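Local coordinates for protein DyP-type peroxidase (Pleurotus ostreatus PC15, PDB 6FSK) that probably uses peroxide and heme b to oxidise dyes and other substrates, probably including Mn(II), at residues Ile193-Phe201 and Gln209-Ile217; Lys332-Pro343 and Trp400-Val411. The protein carries 1 engineered substitution. All blocks are in the same frame, centred on the assembly; numbering follows the deposited sequence.

Contact 1: Ile193-Phe201 and Gln209-Ile217. Unlike the reference sequence in segment 193-201: His-195 (reference Asn). With HEM (protoporphyrin IX containing Fe), chain C.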
loop_
_atom_site.group_PDB
_atom_site.type_symbol
_atom_site.label_atom_id
_atom_site.label_comp_id
_atom_site.label_asym_id
_atom_site.label_seq_id
_atom_site.Cartn_x
_atom_site.Cartn_y
_atom_site.Cartn_z
ATOM N N ILE A 193 -6.725 8.084 2.849
ATOM C CA ILE A 193 -7.204 9.411 2.560
ATOM C C ILE A 193 -6.814 9.773 1.127
ATOM O O ILE A 193 -7.605 10.293 0.342
ATOM C CB ILE A 193 -6.654 10.448 3.547
ATOM C CG1 ILE A 193 -7.108 10.066 4.983
ATOM C CG2 ILE A 193 -6.982 11.882 3.150
ATOM C CD1 ILE A 193 -6.419 10.821 6.081
ATOM N N SER A 194 -5.505 9.677 0.854
ATOM C CA SER A 194 -4.971 10.243 -0.372
ATOM C C SER A 194 -4.636 9.196 -1.432
ATOM O O SER A 194 -3.688 8.438 -1.264
ATOM C CB SER A 194 -3.712 11.115 -0.115
ATOM O OG SER A 194 -3.202 11.722 -1.324
ATOM N N HIS A 195 -5.359 9.224 -2.570
ATOM C CA HIS A 195 -5.088 8.354 -3.699
ATOM C C HIS A 195 -5.093 9.182 -4.965
ATOM O O HIS A 195 -5.704 10.244 -4.985
ATOM C CB HIS A 195 -6.124 7.284 -3.918
ATOM C CG HIS A 195 -6.341 6.423 -2.722
ATOM N ND1 HIS A 195 -5.394 5.488 -2.332
ATOM C CD2 HIS A 195 -7.342 6.387 -1.823
ATOM C CE1 HIS A 195 -5.814 4.914 -1.206
ATOM N NE2 HIS A 195 -6.994 5.445 -0.872
ATOM N N PRO A 196 -4.423 8.713 -6.011
ATOM C CA PRO A 196 -4.494 9.489 -7.236
ATOM C C PRO A 196 -5.886 9.357 -7.848
ATOM O O PRO A 196 -6.492 8.248 -7.840
ATOM C CB PRO A 196 -3.502 8.805 -8.148
ATOM C CG PRO A 196 -3.471 7.359 -7.610
ATOM C CD PRO A 196 -3.485 7.577 -6.136
ATOM N N ALA A 197 -6.363 10.442 -8.418
ATOM C CA ALA A 197 -7.545 10.309 -9.285
ATOM C C ALA A 197 -7.086 9.790 -10.643
ATOM O O ALA A 197 -6.026 10.172 -11.129
ATOM C CB ALA A 197 -8.235 11.640 -9.436
ATOM N N VAL A 198 -7.938 8.994 -11.319
ATOM C CA VAL A 198 -7.567 8.348 -12.548
ATOM C C VAL A 198 -8.495 8.872 -13.630
ATOM O O VAL A 198 -9.727 8.752 -13.562
ATOM C CB VAL A 198 -7.728 6.828 -12.417
ATOM C CG1 VAL A 198 -7.437 6.155 -13.712
ATOM C CG2 VAL A 198 -6.753 6.368 -11.308
ATOM N N GLU A 199 -7.891 9.502 -14.624
ATOM C CA GLU A 199 -8.642 9.979 -15.774
ATOM C C GLU A 199 -9.434 8.822 -16.371
ATOM O O GLU A 199 -8.994 7.659 -16.468
ATOM C CB GLU A 199 -7.746 10.612 -16.827
ATOM C CG GLU A 199 -7.019 11.845 -16.411
ATOM C CD GLU A 199 -6.445 12.581 -17.638
ATOM O OE1 GLU A 199 -7.343 12.881 -18.546
ATOM O OE2 GLU A 199 -5.245 12.891 -17.741
ATOM N N GLN A 200 -10.609 9.205 -16.890
ATOM C CA GLN A 200 -11.524 8.239 -17.524
ATOM C C GLN A 200 -12.198 7.298 -16.515
ATOM O O GLN A 200 -12.891 6.321 -16.941
ATOM C CB GLN A 200 -10.900 7.478 -18.681
ATOM C CG GLN A 200 -10.179 8.403 -19.672
ATOM C CD GLN A 200 -9.741 7.678 -20.892
ATOM O OE1 GLN A 200 -8.583 7.229 -21.027
ATOM N NE2 GLN A 200 -10.692 7.504 -21.804
ATOM N N PHE A 201 -11.992 7.550 -15.236
ATOM C CA PHE A 201 -12.564 6.737 -14.136
ATOM C C PHE A 201 -13.125 7.684 -13.111
ATOM O O PHE A 201 -14.338 7.650 -12.814
ATOM C CB PHE A 201 -11.616 5.716 -13.530
ATOM C CG PHE A 201 -12.277 4.914 -12.446
ATOM C CD1 PHE A 201 -13.198 3.964 -12.741
ATOM C CD2 PHE A 201 -11.976 5.134 -11.096
ATOM C CE1 PHE A 201 -13.824 3.261 -11.734
ATOM C CE2 PHE A 201 -12.607 4.475 -10.126
ATOM C CZ PHE A 201 -13.542 3.528 -10.437
ATOM N N GLN A 209 -6.640 16.819 -5.794
ATOM C CA GLN A 209 -6.436 15.519 -6.310
ATOM C C GLN A 209 -6.211 15.710 -7.810
ATOM O O GLN A 209 -7.163 15.841 -8.600
ATOM C CB GLN A 209 -7.640 14.685 -6.018
ATOM C CG GLN A 209 -7.434 13.223 -6.091
ATOM C CD GLN A 209 -8.650 12.353 -5.838
ATOM O OE1 GLN A 209 -9.826 12.771 -6.006
ATOM N NE2 GLN A 209 -8.378 11.046 -5.571
ATOM N N ASP A 210 -4.934 15.735 -8.219
ATOM C CA ASP A 210 -4.520 15.831 -9.586
ATOM C C ASP A 210 -4.815 14.500 -10.309
ATOM O O ASP A 210 -4.577 13.383 -9.711
ATOM C CB ASP A 210 -2.968 15.968 -9.611
ATOM C CG ASP A 210 -2.468 17.224 -8.927
ATOM O OD1 ASP A 210 -3.302 18.143 -8.740
ATOM O OD2 ASP A 210 -1.250 17.316 -8.598
ATOM N N PRO A 211 -5.610 14.571 -11.410
ATOM C CA PRO A 211 -5.849 13.264 -12.026
ATOM C C PRO A 211 -4.697 12.866 -12.946
ATOM O O PRO A 211 -4.102 13.732 -13.612
ATOM C CB PRO A 211 -7.139 13.420 -12.817
ATOM C CG PRO A 211 -7.326 14.854 -12.949
ATOM C CD PRO A 211 -6.437 15.600 -12.006
ATOM N N ILE A 212 -4.437 11.547 -12.981
ATOM C CA ILE A 212 -3.378 10.934 -13.794
ATOM C C ILE A 212 -3.977 10.015 -14.835
ATOM O O ILE A 212 -5.088 9.500 -14.671
ATOM C CB ILE A 212 -2.364 10.166 -12.908
ATOM C CG1 ILE A 212 -2.926 8.855 -12.397
ATOM C CG2 ILE A 212 -1.797 11.105 -11.838
ATOM C CD1 ILE A 212 -1.894 8.108 -11.536
ATOM N N ARG A 213 -3.250 9.817 -15.922
ATOM C CA ARG A 213 -3.704 8.956 -17.002
ATOM C C ARG A 213 -3.874 7.493 -16.488
ATOM O O ARG A 213 -3.118 7.014 -15.638
ATOM C CB ARG A 213 -2.764 9.015 -18.171
ATOM C CG ARG A 213 -3.000 10.286 -19.029
ATOM C CD ARG A 213 -1.870 10.508 -19.932
ATOM N NE ARG A 213 -0.631 10.963 -19.276
ATOM C CZ ARG A 213 0.583 10.919 -19.781
ATOM N NH1 ARG A 213 0.843 10.451 -21.002
ATOM N NH2 ARG A 213 1.606 11.411 -19.038
ATOM N N PRO A 214 -4.836 6.781 -17.067
ATOM C CA PRO A 214 -5.168 5.432 -16.554
ATOM C C PRO A 214 -3.999 4.468 -16.762
ATOM O O PRO A 214 -3.905 3.459 -16.026
ATOM C CB PRO A 214 -6.434 5.049 -17.341
ATOM C CG PRO A 214 -6.321 5.859 -18.617
ATOM C CD PRO A 214 -5.797 7.182 -18.119
ATOM N N GLY A 215 -3.132 4.645 -17.767
ATOM C CA GLY A 215 -1.984 3.796 -18.000
ATOM C C GLY A 215 -0.900 3.835 -16.967
ATOM O O GLY A 215 0.027 3.031 -17.039
ATOM N N PHE A 216 -1.016 4.723 -15.958
ATOM C CA PHE A 216 -0.098 4.657 -14.787
ATOM C C PHE A 216 -0.613 3.589 -13.794
ATOM O O PHE A 216 0.155 3.237 -12.895
ATOM C CB PHE A 216 -0.001 6.025 -14.138
ATOM C CG PHE A 216 0.754 6.990 -14.996
ATOM C CD1 PHE A 216 2.099 6.804 -15.303
ATOM C CD2 PHE A 216 0.099 8.064 -15.595
ATOM C CE1 PHE A 216 2.787 7.673 -16.169
ATOM C CE2 PHE A 216 0.813 8.883 -16.433
ATOM C CZ PHE A 216 2.126 8.698 -16.769
ATOM N N ILE A 217 -1.827 3.099 -14.001
ATOM C CA ILE A 217 -2.439 2.066 -13.114
ATOM C C ILE A 217 -2.686 0.793 -13.871
ATOM O O ILE A 217 -2.438 -0.299 -13.318
ATOM C CB ILE A 217 -3.755 2.558 -12.464
ATOM C CG1 ILE A 217 -3.553 3.880 -11.675
ATOM C CG2 ILE A 217 -4.445 1.464 -11.586
ATOM C CD1 ILE A 217 -2.528 3.818 -10.521
HETATM C CHA HEM C . -0.132 7.381 3.257
HETATM C CHB HEM C . 0.391 4.598 7.159
HETATM C CHC HEM C . 3.019 1.531 4.538
HETATM C CHD HEM C . 2.766 4.467 0.692
HETATM C C1A HEM C . -0.250 6.914 4.567
HETATM C C2A HEM C . -0.984 7.540 5.623
HETATM C C3A HEM C . -0.883 6.746 6.698
HETATM C C4A HEM C . -0.017 5.668 6.327
HETATM C CMA HEM C . -1.430 7.012 8.058
HETATM C CAA HEM C . -1.702 8.875 5.513
HETATM C CBA HEM C . -3.179 8.855 5.141
HETATM C CGA HEM C . -3.419 8.444 3.712
HETATM O O1A HEM C . -3.198 9.234 2.792
HETATM O O2A HEM C . -3.873 7.291 3.503
HETATM C C1B HEM C . 1.170 3.488 6.818
HETATM C C2B HEM C . 1.480 2.409 7.639
HETATM C C3B HEM C . 2.195 1.496 6.930
HETATM C C4B HEM C . 2.340 2.101 5.598
HETATM C CMB HEM C . 1.123 2.278 9.099
HETATM C CAB HEM C . 2.807 0.191 7.265
HETATM C CBB HEM C . 2.409 -0.551 8.276
HETATM C C1C HEM C . 3.286 2.034 3.302
HETATM C C2C HEM C . 4.085 1.508 2.277
HETATM C C3C HEM C . 4.055 2.329 1.188
HETATM C C4C HEM C . 3.138 3.392 1.523
HETATM C CMC HEM C . 4.828 0.203 2.387
HETATM C CAC HEM C . 4.769 2.309 -0.118
HETATM C CBC HEM C . 5.972 1.729 -0.305
HETATM C C1D HEM C . 1.883 5.475 1.090
HETATM C C2D HEM C . 1.396 6.480 0.096
HETATM C C3D HEM C . 0.534 7.276 0.837
HETATM C C4D HEM C . 0.597 6.779 2.202
HETATM C CMD HEM C . 1.702 6.583 -1.345
HETATM C CAD HEM C . -0.220 8.517 0.374
HETATM C CBD HEM C . 0.602 9.766 0.440
HETATM C CGD HEM C . -0.131 10.946 -0.148
HETATM O O1D HEM C . -0.144 11.952 0.604
HETATM O O2D HEM C . -0.731 10.840 -1.198
HETATM N NA HEM C . 0.450 5.796 5.024
HETATM N NB HEM C . 1.763 3.337 5.609
HETATM N NC HEM C . 2.806 3.287 2.851
HETATM N ND HEM C . 1.441 5.748 2.319
HETATM FE FE HEM C . 1.670 4.597 3.972
HETATM O O HOH W 1 -3.169 13.531 -16.190
#

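Contact 2: Lys332-Pro343 and Trp400-Val411. With HEM (protoporphyrin IX containing Fe), chain C.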
loop_
_atom_site.group_PDB
_atom_site.type_symbol
_atom_site.label_atom_id
_atom_site.label_comp_id
_atom_site.label_asym_id
_atom_site.label_seq_id
_atom_site.Cartn_x
_atom_site.Cartn_y
_atom_site.Cartn_z
ATOM N N LYS A 332 7.600 11.505 1.950
ATOM C CA LYS A 332 8.483 10.499 1.402
ATOM C C LYS A 332 7.770 9.653 0.355
ATOM O O LYS A 332 8.410 9.278 -0.625
ATOM C CB LYS A 332 9.021 9.588 2.488
ATOM C CG LYS A 332 10.090 10.212 3.328
ATOM C CD LYS A 332 11.493 10.130 2.687
ATOM C CE LYS A 332 12.614 10.430 3.630
ATOM N NZ LYS A 332 13.887 10.149 2.968
ATOM N N THR A 333 6.479 9.477 0.408
ATOM C CA THR A 333 5.795 8.550 -0.469
ATOM C C THR A 333 4.984 9.246 -1.576
ATOM O O THR A 333 4.863 8.679 -2.632
ATOM C CB THR A 333 4.888 7.578 0.313
ATOM O OG1 THR A 333 3.886 8.322 1.008
ATOM C CG2 THR A 333 5.700 6.637 1.266
ATOM N N TYR A 334 4.585 10.469 -1.341
ATOM C CA TYR A 334 4.051 11.324 -2.416
ATOM C C TYR A 334 4.633 12.731 -2.203
ATOM O O TYR A 334 4.085 13.551 -1.453
ATOM C CB TYR A 334 2.544 11.365 -2.441
ATOM C CG TYR A 334 1.949 12.282 -3.506
ATOM C CD1 TYR A 334 2.576 12.510 -4.676
ATOM C CD2 TYR A 334 0.706 12.852 -3.287
ATOM C CE1 TYR A 334 1.996 13.384 -5.619
ATOM C CE2 TYR A 334 0.134 13.678 -4.198
ATOM C CZ TYR A 334 0.773 13.913 -5.366
ATOM O OH TYR A 334 0.156 14.840 -6.250
ATOM N N PRO A 335 5.709 13.033 -2.909
ATOM C CA PRO A 335 6.439 14.324 -2.663
ATOM C C PRO A 335 5.718 15.599 -3.033
ATOM O O PRO A 335 6.162 16.689 -2.637
ATOM C CB PRO A 335 7.723 14.148 -3.491
ATOM C CG PRO A 335 7.963 12.666 -3.455
ATOM C CD PRO A 335 6.595 12.072 -3.598
ATOM N N ARG A 336 4.654 15.511 -3.826
ATOM C CA ARG A 336 3.957 16.732 -4.264
ATOM C C ARG A 336 4.927 17.749 -4.848
ATOM O O ARG A 336 5.782 17.416 -5.697
ATOM C CB ARG A 336 3.035 17.300 -3.159
ATOM C CG ARG A 336 2.087 16.182 -2.602
ATOM C CD ARG A 336 1.030 16.718 -1.654
ATOM N NE ARG A 336 0.366 15.611 -0.964
ATOM C CZ ARG A 336 -0.919 15.510 -0.752
ATOM N NH1 ARG A 336 -1.737 16.516 -1.036
ATOM N NH2 ARG A 336 -1.389 14.383 -0.236
ATOM N N ASN A 337 4.794 19.020 -4.441
ATOM C CA ASN A 337 5.653 20.046 -5.066
ATOM C C ASN A 337 7.113 19.904 -4.767
ATOM O O ASN A 337 7.971 20.493 -5.477
ATOM C CB ASN A 337 5.256 21.414 -4.591
ATOM C CG ASN A 337 4.068 21.939 -5.227
ATOM O OD1 ASN A 337 3.468 21.309 -6.029
ATOM N ND2 ASN A 337 3.765 23.230 -4.924
ATOM N N ASP A 338 7.485 19.056 -3.808
ATOM C CA ASP A 338 8.932 18.876 -3.632
ATOM C C ASP A 338 9.594 18.473 -4.953
ATOM O O ASP A 338 10.727 18.931 -5.263
ATOM C CB ASP A 338 9.246 17.838 -2.584
ATOM C CG ASP A 338 8.965 18.273 -1.182
ATOM O OD1 ASP A 338 8.571 19.414 -0.901
ATOM O OD2 ASP A 338 9.177 17.379 -0.290
ATOM N N LEU A 339 8.924 17.569 -5.727
ATOM C CA LEU A 339 9.416 17.179 -7.030
ATOM C C LEU A 339 8.719 17.878 -8.194
ATOM O O LEU A 339 9.382 18.060 -9.235
ATOM C CB LEU A 339 9.439 15.677 -7.259
ATOM C CG LEU A 339 10.212 14.830 -6.242
ATOM C CD1 LEU A 339 10.135 13.350 -6.524
ATOM C CD2 LEU A 339 11.653 15.242 -6.129
ATOM N N GLU A 340 7.446 18.229 -7.983
ATOM C CA GLU A 340 6.635 18.754 -9.122
ATOM C C GLU A 340 6.832 20.204 -9.299
ATOM O O GLU A 340 6.617 20.706 -10.440
ATOM C CB GLU A 340 5.169 18.445 -8.951
ATOM C CG GLU A 340 4.834 16.972 -8.966
ATOM C CD GLU A 340 3.312 16.717 -9.084
ATOM O OE1 GLU A 340 2.598 17.709 -9.443
ATOM O OE2 GLU A 340 2.817 15.558 -8.963
ATOM N N GLY A 341 7.335 20.859 -8.255
ATOM C CA GLY A 341 7.547 22.326 -8.364
ATOM C C GLY A 341 8.946 22.566 -8.868
ATOM O O GLY A 341 9.711 21.621 -9.099
ATOM N N PRO A 342 9.383 23.858 -8.938
ATOM C CA PRO A 342 10.769 24.153 -9.242
ATOM C C PRO A 342 11.684 23.565 -8.125
ATOM O O PRO A 342 11.247 23.501 -6.987
ATOM C CB PRO A 342 10.827 25.696 -9.123
ATOM C CG PRO A 342 9.438 26.155 -9.310
ATOM C CD PRO A 342 8.551 25.061 -8.784
ATOM N N PRO A 343 12.916 23.152 -8.434
ATOM C CA PRO A 343 13.570 23.319 -9.732
ATOM C C PRO A 343 13.284 22.197 -10.726
ATOM O O PRO A 343 13.497 22.357 -11.920
ATOM C CB PRO A 343 15.054 23.275 -9.400
ATOM C CG PRO A 343 15.144 22.507 -8.123
ATOM C CD PRO A 343 13.850 22.841 -7.369
ATOM N N TRP A 400 13.113 6.625 -2.101
ATOM C CA TRP A 400 12.529 7.690 -1.297
ATOM C C TRP A 400 12.579 7.322 0.207
ATOM O O TRP A 400 13.330 7.947 0.944
ATOM C CB TRP A 400 11.115 8.029 -1.776
ATOM C CG TRP A 400 11.097 8.655 -3.149
ATOM C CD1 TRP A 400 12.193 9.098 -3.925
ATOM C CD2 TRP A 400 9.906 8.949 -3.922
ATOM N NE1 TRP A 400 11.716 9.639 -5.118
ATOM C CE2 TRP A 400 10.335 9.598 -5.107
ATOM C CE3 TRP A 400 8.536 8.698 -3.723
ATOM C CZ2 TRP A 400 9.408 9.955 -6.117
ATOM C CZ3 TRP A 400 7.643 9.099 -4.650
ATOM C CH2 TRP A 400 8.098 9.774 -5.851
ATOM N N ALA A 401 11.789 6.348 0.645
ATOM C CA ALA A 401 11.687 5.977 2.069
ATOM C C ALA A 401 13.028 5.543 2.663
ATOM O O ALA A 401 13.339 5.960 3.793
ATOM C CB ALA A 401 10.649 4.887 2.266
ATOM N N ASN A 402 13.804 4.776 1.943
ATOM C CA ASN A 402 15.035 4.212 2.477
ATOM C C ASN A 402 16.236 5.182 2.306
ATOM O O ASN A 402 17.363 4.839 2.678
ATOM C CB ASN A 402 15.408 2.926 1.729
ATOM C CG ASN A 402 14.503 1.756 1.957
ATOM O OD1 ASN A 402 13.515 1.800 2.750
ATOM N ND2 ASN A 402 14.894 0.650 1.353
ATOM N N ALA A 403 16.032 6.306 1.605
ATOM C CA ALA A 403 17.123 7.197 1.129
ATOM C C ALA A 403 17.230 8.371 2.076
ATOM O O ALA A 403 16.403 9.274 2.050
ATOM C CB ALA A 403 16.836 7.700 -0.269
ATOM N N PRO A 404 18.216 8.380 2.987
ATOM C CA PRO A 404 18.267 9.473 3.986
ATOM C C PRO A 404 18.490 10.858 3.432
ATOM O O PRO A 404 18.157 11.830 4.053
ATOM C CB PRO A 404 19.405 9.034 4.943
ATOM C CG PRO A 404 20.176 8.081 4.204
ATOM C CD PRO A 404 19.257 7.371 3.246
ATOM N N ASN A 405 19.038 10.916 2.209
ATOM C CA ASN A 405 19.228 12.212 1.606
ATOM C C ASN A 405 18.072 12.703 0.766
ATOM O O ASN A 405 18.069 13.849 0.352
ATOM C CB ASN A 405 20.501 12.240 0.783
ATOM C CG ASN A 405 21.708 12.035 1.636
ATOM O OD1 ASN A 405 21.973 12.857 2.492
ATOM N ND2 ASN A 405 22.338 10.926 1.481
ATOM N N PHE A 406 17.061 11.845 0.551
ATOM C CA PHE A 406 15.885 12.244 -0.228
ATOM C C PHE A 406 14.909 13.087 0.618
ATOM O O PHE A 406 14.615 12.647 1.742
ATOM C CB PHE A 406 15.154 11.006 -0.801
ATOM C CG PHE A 406 13.949 11.372 -1.601
ATOM C CD1 PHE A 406 14.114 11.855 -2.882
ATOM C CD2 PHE A 406 12.688 11.428 -1.065
ATOM C CE1 PHE A 406 13.045 12.275 -3.685
ATOM C CE2 PHE A 406 11.602 11.890 -1.785
ATOM C CZ PHE A 406 11.768 12.309 -3.113
ATOM N N PRO A 407 14.411 14.248 0.174
ATOM C CA PRO A 407 14.400 14.728 -1.190
ATOM C C PRO A 407 15.446 15.828 -1.470
ATOM O O PRO A 407 15.439 16.413 -2.546
ATOM C CB PRO A 407 13.041 15.401 -1.285
ATOM C CG PRO A 407 12.819 15.916 0.050
ATOM C CD PRO A 407 13.367 14.860 0.987
ATOM N N VAL A 408 16.370 16.028 -0.565
ATOM C CA VAL A 408 17.402 17.045 -0.764
ATOM C C VAL A 408 18.271 16.700 -1.975
ATOM O O VAL A 408 18.629 17.563 -2.809
ATOM C CB VAL A 408 18.243 17.272 0.550
ATOM C CG1 VAL A 408 19.462 18.145 0.217
ATOM C CG2 VAL A 408 17.360 17.928 1.610
ATOM N N ASN A 409 18.684 15.442 -2.071
ATOM C CA ASN A 409 19.562 14.953 -3.120
ATOM C C ASN A 409 18.909 15.236 -4.506
ATOM O O ASN A 409 19.506 15.806 -5.428
ATOM C CB ASN A 409 19.929 13.485 -2.916
ATOM C CG ASN A 409 18.753 12.489 -2.804
ATOM O OD1 ASN A 409 17.581 12.848 -2.814
ATOM N ND2 ASN A 409 19.101 11.182 -2.605
ATOM N N ALA A 410 17.609 15.004 -4.589
ATOM C CA ALA A 410 16.905 15.147 -5.858
ATOM C C ALA A 410 16.867 16.566 -6.288
ATOM O O ALA A 410 17.143 16.841 -7.499
ATOM C CB ALA A 410 15.497 14.634 -5.759
ATOM N N VAL A 411 16.552 17.495 -5.383
ATOM C CA VAL A 411 16.438 18.887 -5.824
ATOM C C VAL A 411 17.794 19.586 -5.995
ATOM O O VAL A 411 17.944 20.447 -6.866
ATOM C CB VAL A 411 15.525 19.779 -5.014
ATOM C CG1 VAL A 411 14.127 19.309 -5.152
ATOM C CG2 VAL A 411 15.951 19.857 -3.535
HETATM C CHA HEM C . -0.132 7.381 3.257
HETATM C CHB HEM C . 0.391 4.598 7.159
HETATM C CHC HEM C . 3.019 1.531 4.538
HETATM C CHD HEM C . 2.766 4.467 0.692
HETATM C C1A HEM C . -0.250 6.914 4.567
HETATM C C2A HEM C . -0.984 7.540 5.623
HETATM C C3A HEM C . -0.883 6.746 6.698
HETATM C C4A HEM C . -0.017 5.668 6.327
HETATM C CMA HEM C . -1.430 7.012 8.058
HETATM C CAA HEM C . -1.702 8.875 5.513
HETATM C CBA HEM C . -3.179 8.855 5.141
HETATM C CGA HEM C . -3.419 8.444 3.712
HETATM O O1A HEM C . -3.198 9.234 2.792
HETATM O O2A HEM C . -3.873 7.291 3.503
HETATM C C1B HEM C . 1.170 3.488 6.818
HETATM C C2B HEM C . 1.480 2.409 7.639
HETATM C C3B HEM C . 2.195 1.496 6.930
HETATM C C4B HEM C . 2.340 2.101 5.598
HETATM C CMB HEM C . 1.123 2.278 9.099
HETATM C CAB HEM C . 2.807 0.191 7.265
HETATM C CBB HEM C . 2.409 -0.551 8.276
HETATM C C1C HEM C . 3.286 2.034 3.302
HETATM C C2C HEM C . 4.085 1.508 2.277
HETATM C C3C HEM C . 4.055 2.329 1.188
HETATM C C4C HEM C . 3.138 3.392 1.523
HETATM C CMC HEM C . 4.828 0.203 2.387
HETATM C CAC HEM C . 4.769 2.309 -0.118
HETATM C CBC HEM C . 5.972 1.729 -0.305
HETATM C C1D HEM C . 1.883 5.475 1.090
HETATM C C2D HEM C . 1.396 6.480 0.096
HETATM C C3D HEM C . 0.534 7.276 0.837
HETATM C C4D HEM C . 0.597 6.779 2.202
HETATM C CMD HEM C . 1.702 6.583 -1.345
HETATM C CAD HEM C . -0.220 8.517 0.374
HETATM C CBD HEM C . 0.602 9.766 0.440
HETATM C CGD HEM C . -0.131 10.946 -0.148
HETATM O O1D HEM C . -0.144 11.952 0.604
HETATM O O2D HEM C . -0.731 10.840 -1.198
HETATM N NA HEM C . 0.450 5.796 5.024
HETATM N NB HEM C . 1.763 3.337 5.609
HETATM N NC HEM C . 2.806 3.287 2.851
HETATM N ND HEM C . 1.441 5.748 2.319
HETATM FE FE HEM C . 1.670 4.597 3.972
#

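Contact 1: Ile193-Phe201 and Gln209-Ile217
Gln-209 and Ile-212 make the three hydrogen bonds that join 209-217 to 193-201: one from the Gln-209 amide and two between the backbones, both made by Ile-212. Gln-209 NE2 gives a nearly straight bond to His-195 O (2.9 Å, 173°), the donor standing above the carbonyl plane while the acceptor lies close to the amide plane; with CG anti to the backbone N (chi1 -161°) and the chain extended beyond it, the amide reaches past Ala-197 CB, which packs on Gln-209 CD. Its other end is held too, because OE1 accepts from Leu-206 N. Ile-212 N binds Ala-197 O (2.8 Å), and Glu-199 N binds Ile-212 O (2.8 Å). These two bonds define a minimal parallel sheet of two short strands, pairing Ala-197 with Pro-211 and Val-198 with Ile-212, within the C-terminal heme-binding half of the DyP-type peroxidase. A water donates to both Glu-199 OE2 and Pro-211 O, tying the carboxylate to the edge of the sheet. On the face carrying Val-198 and Ile-212, Val-198 sets CG1 against Pro-214 CB (3.9 Å) and CG2 against Ile-217 CG1, and nearby Pro-196 CB meets Ile-212 CD1. Strand 354-360 lies against Pro-196 and Ile-217 through Ile-354. Toward the heme, Ile-193 N and Ser-194 N donate to the two oxygens of one propionate, O2A and O1A, and Ser-194 OG donates to O2D of the other (2.6 Å).

Contact 2: Lys332-Pro343 and Trp400-Val411
Lys-332 drives its side chain into the backbone between Trp-400 and Phe-406, where NZ donates to Phe-406 O (2.9 Å) and Trp-400 O (3.0 Å). A bend at chi2 (-83°) turns the chain so that CD passes Trp-400 O and the ammonium lies among backbone carbonyls; Gly-426 O is a further acceptor. Trp-400 O also takes the N-H of Ala-403, which arrives from the opposite face of the carbonyl plane. Shortening this side chain to an alanine is likely to leave Phe-406 O without the ammonium and to break the charged link to helix 329-333, though Trp-400 O would keep the N-H of Ala-403. The Trp-400 indole receives Pro-335 over one face in a CH-pi contact, CG lying 3.8 Å from the centroid of the six-membered ring, and Thr-333 O comes to its edge in plane. Leu-339 meets both aromatic rings from the opposite direction: CD1 touches Trp-400 CZ2 (3.5 Å) and, at the edge of the other ring, Phe-406 CZ, while CD2 reaches Ala-410 CB. Phe-406 lies between Trp-400 CD1 on one face and Pro-407 CB on the other. Farther along, Val-411 CG1 packs on the backbone O of Asp-338, whose carboxylate salt-bridges Arg-331. The ends of helices 329-333 and 393-401 thus pack with short helices 337-340 and 408-412 on the heme's proximal side, beside the axial iron ligand His-329.

How the contacts relate
The two contacts follow one another along the chain, and their centres lie about 20 Å apart, yet both reach the same heme. The D propionate joins them: its O2D faces contact 1, while Arg-336 of contact 2 donates through NH2 to O1D (2.9 Å). Ser-194 OG and Arg-336 NH2 themselves pack 3.4 Å apart, and Asn-308 lies near both, bonded to Arg-336 and weakly to Ser-194. A second meeting brings Asp-210 OD2 within 4.0 Å of Glu-340 OE1, two carboxylates whose proximity may raise the pKa of one of them. Segment 332-343 continues from helix 329-333, which bears the axial ligand His-329, so contact 2 links that helix to the propionate through Arg-336.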